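Local coordinates for protein putative protease I (Bacteroides thetaiotaomicron VPI-5482, PDB 3CNE) that binds flavin derivatives such as lumichrome, riboflavin, FMN and FAD as a homodimer, and may serve as a flavin store, at residues Leu93-Lys98 with Met116-Ile122. Residues are numbered along the deposited sequence; the frame is centred on the assembly and turned at random.
Sequences LMEVIK and MFDFTGI
Two torsions bring Ile-97 and Thr-120 together: the CG2 methyl of Ile-97 stands opposite its own backbone N, while chi1 of 73° in Thr-120 turns OG1 back to Phe-117 O and leaves CG2 facing helix 88-102. The two methyls meet at 3.6 Å (Ile-97 CG2 to Thr-120 CG2). Threonine suits this place because its OG1 lies in the plane of the Phe-117 carbonyl, 2.7 Å from Phe-117 O, which also accepts from Thr-120 N. With an alanine in its place, Phe-117 O would probably lose its hydroxyl donor, and the missing CG2 would leave a gap beside Ile-97 and Met-94. Branched Ile-97 also reaches the Phe-117 ring obliquely (Ile-97 CG2 to Phe-117 CD1 3.6 Å), and Ile-122 CD1 lies 3.8 Å from Ile-97 CG2. The flexible selenomethionine Met-94, bent at chi2 and chi3, lays SE 3.7 Å from Phe-119 CB, near the plane of that ring at its edge; its CE meets Met-116 CE at 3.6 Å, the side chains crossing at about a right angle. Inward, Ile-97, Phe-117 and Ile-122 all touch Met-107 on strand 106-110. Helix 88-102, the crossover of the beta-alpha-beta unit 69-73/106-110 in this DJ-1/PfpI domain, thus packs on helix 113-119 and the following turn through apolar shape and burial, Thr-120's hydroxyl being satisfied within its own segment.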
# COMPACT_ATOMS: atom_id res chain seq x y z
N LEU A 93 -1.98 21.79 -7.98
CA LEU A 93 -1.98 21.27 -6.61
C LEU A 93 -2.25 22.34 -5.53
O LEU A 93 -3.08 22.16 -4.66
CB LEU A 93 -0.65 20.56 -6.29
CG LEU A 93 -0.61 19.86 -4.93
CD1 LEU A 93 -1.73 18.83 -4.80
CD2 LEU A 93 0.73 19.17 -4.72
N MSE A 94 -1.49 23.43 -5.61
CA MSE A 94 -1.61 24.56 -4.69
C MSE A 94 -2.99 25.17 -4.75
O MSE A 94 -3.61 25.44 -3.72
CB MSE A 94 -0.56 25.63 -5.00
CG MSE A 94 0.87 25.18 -4.75
SE MSE A 94 1.25 24.93 -2.84
CE MSE A 94 0.75 23.04 -2.57
N GLU A 95 -3.47 25.37 -5.98
CA GLU A 95 -4.80 25.90 -6.22
C GLU A 95 -5.87 25.03 -5.57
O GLU A 95 -6.74 25.51 -4.83
CB GLU A 95 -5.06 25.99 -7.73
CG GLU A 95 -6.25 26.89 -8.04
CD GLU A 95 -6.70 26.84 -9.50
OE1 GLU A 95 -5.83 26.98 -10.41
OE2 GLU A 95 -7.94 26.69 -9.71
N VAL A 96 -5.80 23.74 -5.86
CA VAL A 96 -6.80 22.78 -5.37
C VAL A 96 -6.78 22.65 -3.86
O VAL A 96 -7.83 22.54 -3.24
CB VAL A 96 -6.63 21.40 -6.05
CG1 VAL A 96 -7.35 20.32 -5.27
CG2 VAL A 96 -7.13 21.46 -7.53
N ILE A 97 -5.60 22.68 -3.26
CA ILE A 97 -5.50 22.54 -1.80
C ILE A 97 -6.06 23.80 -1.12
O ILE A 97 -6.78 23.71 -0.12
CB ILE A 97 -4.08 22.30 -1.34
CG1 ILE A 97 -3.65 20.86 -1.70
CG2 ILE A 97 -3.92 22.56 0.14
CD1 ILE A 97 -2.15 20.67 -1.53
N LYS A 98 -5.71 24.96 -1.68
CA LYS A 98 -6.24 26.23 -1.16
C LYS A 98 -7.76 26.24 -1.22
O LYS A 98 -8.40 26.58 -0.23
CB LYS A 98 -5.66 27.43 -1.92
CG LYS A 98 -5.83 28.78 -1.17
CD LYS A 98 -5.36 29.95 -2.05
CE LYS A 98 -5.67 31.33 -1.41
NZ LYS A 98 -4.45 31.99 -0.86
N MSE A 116 2.56 20.67 2.41
CA MSE A 116 1.82 21.07 1.21
C MSE A 116 0.62 21.95 1.60
O MSE A 116 0.35 22.97 0.96
CB MSE A 116 1.39 19.83 0.42
CG MSE A 116 2.57 19.00 -0.09
SE MSE A 116 3.60 20.01 -1.44
CE MSE A 116 2.35 19.86 -2.87
N PHE A 117 -0.09 21.54 2.65
CA PHE A 117 -1.18 22.33 3.20
C PHE A 117 -0.67 23.70 3.67
O PHE A 117 -1.25 24.73 3.30
CB PHE A 117 -1.88 21.58 4.36
CG PHE A 117 -2.59 20.30 3.95
CD1 PHE A 117 -2.96 20.06 2.62
CD2 PHE A 117 -2.94 19.35 4.91
CE1 PHE A 117 -3.65 18.87 2.26
CE2 PHE A 117 -3.62 18.16 4.57
CZ PHE A 117 -3.97 17.92 3.23
N ASP A 118 0.42 23.71 4.44
CA ASP A 118 0.98 24.94 5.00
C ASP A 118 1.29 25.97 3.93
O ASP A 118 0.99 27.15 4.11
CB ASP A 118 2.24 24.66 5.84
CG ASP A 118 2.94 25.97 6.34
OD1 ASP A 118 2.81 27.03 5.69
OD2 ASP A 118 3.63 25.97 7.36
N PHE A 119 1.88 25.51 2.83
CA PHE A 119 2.28 26.38 1.72
C PHE A 119 1.13 27.25 1.25
O PHE A 119 1.34 28.38 0.78
CB PHE A 119 2.79 25.55 0.52
CG PHE A 119 4.17 24.95 0.72
CD1 PHE A 119 4.98 25.33 1.77
CD2 PHE A 119 4.66 24.03 -0.21
CE1 PHE A 119 6.26 24.80 1.92
CE2 PHE A 119 5.92 23.48 -0.08
CZ PHE A 119 6.73 23.87 0.98
N THR A 120 -0.09 26.73 1.35
CA THR A 120 -1.27 27.46 0.91
C THR A 120 -1.80 28.37 2.02
O THR A 120 -2.70 29.17 1.78
CB THR A 120 -2.41 26.52 0.43
OG1 THR A 120 -3.00 25.89 1.57
CG2 THR A 120 -1.87 25.44 -0.53
N GLY A 121 -1.25 28.26 3.22
CA GLY A 121 -1.72 29.07 4.35
C GLY A 121 -2.94 28.55 5.11
O GLY A 121 -3.24 29.02 6.21
N ILE A 122 -3.64 27.55 4.55
CA ILE A 122 -4.90 27.10 5.15
C ILE A 122 -4.72 26.55 6.56
O ILE A 122 -5.70 26.39 7.30
CB ILE A 122 -5.65 26.07 4.27
CG1 ILE A 122 -4.79 24.80 4.07
CG2 ILE A 122 -6.09 26.72 2.95
CD1 ILE A 122 -5.54 23.64 3.46